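Local coordinates for protein internalin C2 (Listeria monocytogenes serotype 4b str. F2365, PDB 4FHO) that is a leucine-rich repeat internalin from a bacterial pathogen and probably takes part in adhesion to or invasion of host cells, at residues L118-T123 with T129-L134. Sequence-based numbering, arbitrary orientation.
Sequences LDLTST and TPLAGL
Leu118 and Leu120 meet Leu131 and Leu134 in a wholly apolar contact inside one coil of the leucine-rich repeat domain, where the strand side of the coil faces its 3-10 side across the core. Leu118 lies on strand 117-119, the fourth of nine strands in the parallel sheet; its CB points inward, and chi1 of 180° sets CG beside the carbonyl carbon, from where CD2 reaches both partners. That methyl lies 3.8 Å from CD2 of Leu131 and 4.0 Å from CD1 of Leu134, whose side chain crosses that of Leu118 at about a right angle. Leu131 forks between the two strand-side leucines, since its other methyl, CD1, meets Leu120 CD1 tip to tip at 4.2 Å. Ile109 of the preceding coil and Leu140 of the following strand also pack on Leu118 and Leu131, joining this layer to its neighbours.

At the strand's end, polar groups brace the turn. Asp119 OD1 takes two bonds from Thr121, one from the backbone N at 3.0 Å, closing an Asx turn, and one from OG1 at 2.6 Å. Thr123 OG1 bonds to Leu120 O at 2.7 Å, and Asn145 ND2 of the next coil donates to the same carbonyl. Inward leucines on and just past a short parallel strand, facing leucines on and just after a 3-10 segment, are the hallmark of the internalin leucine-rich repeat solenoid.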
ATOM      1  N   LEU A 118      -2.810  -1.245   1.633  1.00 52.86           N
ATOM      2  CA  LEU A 118      -1.760  -0.615   0.845  1.00 56.42           C
ATOM      3  C   LEU A 118      -0.421  -1.290   1.108  1.00 51.12           C
ATOM      4  O   LEU A 118       0.007  -1.361   2.256  1.00 56.76           O
ATOM      5  CB  LEU A 118      -1.677   0.873   1.198  1.00 57.97           C
ATOM      6  CG  LEU A 118      -0.639   1.730   0.491  1.00 56.33           C
ATOM      7  CD1 LEU A 118      -0.806   1.576  -1.010  1.00 51.82           C
ATOM      8  CD2 LEU A 118      -0.797   3.197   0.895  1.00 50.22           C
ATOM      9  N   ASP A 119       0.215  -1.804   0.063  1.00 51.11           N
ATOM     10  CA  ASP A 119       1.542  -2.436   0.179  1.00 49.37           C
ATOM     11  C   ASP A 119       2.589  -1.620  -0.574  1.00 51.34           C
ATOM     12  O   ASP A 119       2.626  -1.631  -1.812  1.00 50.09           O
ATOM     13  CB  ASP A 119       1.508  -3.876  -0.313  1.00 49.37           C
ATOM     14  CG  ASP A 119       2.796  -4.652  -0.017  1.00 58.12           C
ATOM     15  OD1 ASP A 119       3.835  -4.090   0.402  1.00 54.08           O
ATOM     16  OD2 ASP A 119       2.765  -5.870  -0.221  1.00 57.41           O
ATOM     17  N   LEU A 120       3.463  -0.973   0.197  1.00 49.90           N
ATOM     18  CA  LEU A 120       4.567  -0.162  -0.321  1.00 48.39           C
ATOM     19  C   LEU A 120       5.948  -0.709   0.090  1.00 45.55           C
ATOM     20  O   LEU A 120       6.940   0.035   0.135  1.00 49.23           O
ATOM     21  CB  LEU A 120       4.386   1.305   0.100  1.00 50.75           C
ATOM     22  CG  LEU A 120       3.118   1.994  -0.401  1.00 58.12           C
ATOM     23  CD1 LEU A 120       2.985   3.326   0.329  1.00 52.04           C
ATOM     24  CD2 LEU A 120       3.103   2.157  -1.927  1.00 52.69           C
ATOM     25  N   THR A 121       6.013  -2.029   0.324  1.00 49.37           N
ATOM     26  CA  THR A 121       7.263  -2.742   0.604  1.00 48.13           C
ATOM     27  C   THR A 121       8.298  -2.530  -0.512  1.00 49.57           C
ATOM     28  O   THR A 121       7.963  -2.674  -1.651  1.00 48.24           O
ATOM     29  CB  THR A 121       7.003  -4.251   0.798  1.00 48.67           C
ATOM     30  OG1 THR A 121       6.022  -4.437   1.848  1.00 49.16           O
ATOM     31  CG2 THR A 121       8.308  -4.997   1.123  1.00 51.00           C
ATOM     32  N   SER A 122       9.520  -2.136  -0.162  1.00 44.61           N
ATOM     33  CA  SER A 122      10.644  -2.018  -1.124  1.00 52.85           C
ATOM     34  C   SER A 122      10.305  -1.113  -2.304  1.00 50.08           C
ATOM     35  O   SER A 122      10.384  -1.544  -3.451  1.00 48.76           O
ATOM     36  CB  SER A 122      11.080  -3.415  -1.627  1.00 48.53           C
ATOM     37  OG  SER A 122      11.376  -4.269  -0.552  1.00 56.70           O
ATOM     38  N   THR A 123       9.804   0.086  -2.007  1.00 50.46           N
ATOM     39  CA  THR A 123       9.449   1.079  -3.036  1.00 47.51           C
ATOM     40  C   THR A 123      10.403   2.269  -3.100  1.00 47.03           C
ATOM     41  O   THR A 123      10.145   3.235  -3.827  1.00 50.79           O
ATOM     42  CB  THR A 123       7.973   1.496  -2.936  1.00 49.09           C
ATOM     43  OG1 THR A 123       7.681   1.990  -1.627  1.00 53.30           O
ATOM     44  CG2 THR A 123       7.078   0.262  -3.235  1.00 45.29           C
ATOM     45  N   THR A 129       4.308  11.124   4.178  1.00 68.02           N
ATOM     46  CA  THR A 129       3.423  12.284   4.289  1.00 76.85           C
ATOM     47  C   THR A 129       2.144  12.219   3.420  1.00 70.75           C
ATOM     48  O   THR A 129       1.058  12.517   3.931  1.00 68.05           O
ATOM     49  CB  THR A 129       4.177  13.617   4.072  1.00 86.30           C
ATOM     50  OG1 THR A 129       5.354  13.657   4.880  1.00108.04           O
ATOM     51  CG2 THR A 129       3.332  14.765   4.553  1.00114.90           C
ATOM     52  N   PRO A 130       2.239  11.750   2.153  1.00 65.38           N
ATOM     53  CA  PRO A 130       1.025  11.590   1.335  1.00 71.22           C
ATOM     54  C   PRO A 130      -0.037  10.609   1.851  1.00 63.19           C
ATOM     55  O   PRO A 130      -1.177  10.685   1.414  1.00 74.83           O
ATOM     56  CB  PRO A 130       1.586  11.108  -0.012  1.00 71.94           C
ATOM     57  CG  PRO A 130       2.950  11.715  -0.067  1.00 67.06           C
ATOM     58  CD  PRO A 130       3.434  11.465   1.338  1.00 68.91           C
ATOM     59  N   LEU A 131       0.313   9.725   2.777  1.00 67.50           N
ATOM     60  CA  LEU A 131      -0.654   8.767   3.324  1.00 63.05           C
ATOM     61  C   LEU A 131      -1.603   9.366   4.385  1.00 67.84           C
ATOM     62  O   LEU A 131      -2.626   8.747   4.687  1.00 64.34           O
ATOM     63  CB  LEU A 131       0.071   7.517   3.879  1.00 66.90           C
ATOM     64  CG  LEU A 131       1.131   6.835   2.991  1.00 66.33           C
ATOM     65  CD1 LEU A 131       1.528   5.472   3.571  1.00 62.53           C
ATOM     66  CD2 LEU A 131       0.683   6.678   1.541  1.00 60.22           C
ATOM     67  N   ALA A 132      -1.301  10.554   4.931  1.00 70.37           N
ATOM     68  CA  ALA A 132      -2.104  11.121   6.050  1.00 70.58           C
ATOM     69  C   ALA A 132      -3.611  11.268   5.811  1.00 73.78           C
ATOM     70  O   ALA A 132      -4.383  11.198   6.767  1.00 71.41           O
ATOM     71  CB  ALA A 132      -1.524  12.451   6.518  1.00 72.94           C
ATOM     72  N   GLY A 133      -4.010  11.439   4.548  1.00 72.07           N
ATOM     73  CA  GLY A 133      -5.431  11.521   4.147  1.00 80.48           C
ATOM     74  C   GLY A 133      -6.163  10.205   3.890  1.00 76.36           C
ATOM     75  O   GLY A 133      -7.377  10.203   3.623  1.00 75.90           O
ATOM     76  N   LEU A 134      -5.434   9.093   3.968  1.00 76.58           N
ATOM     77  CA  LEU A 134      -5.974   7.751   3.682  1.00 77.30           C
ATOM     78  C   LEU A 134      -6.605   7.183   4.953  1.00 74.32           C
ATOM     79  O   LEU A 134      -6.132   6.194   5.529  1.00 72.07           O
ATOM     80  CB  LEU A 134      -4.879   6.851   3.119  1.00 64.52           C
ATOM     81  CG  LEU A 134      -4.113   7.393   1.912  1.00 70.99           C
ATOM     82  CD1 LEU A 134      -3.226   6.296   1.332  1.00 62.49           C
ATOM     83  CD2 LEU A 134      -5.024   7.958   0.839  1.00 72.66           C
TER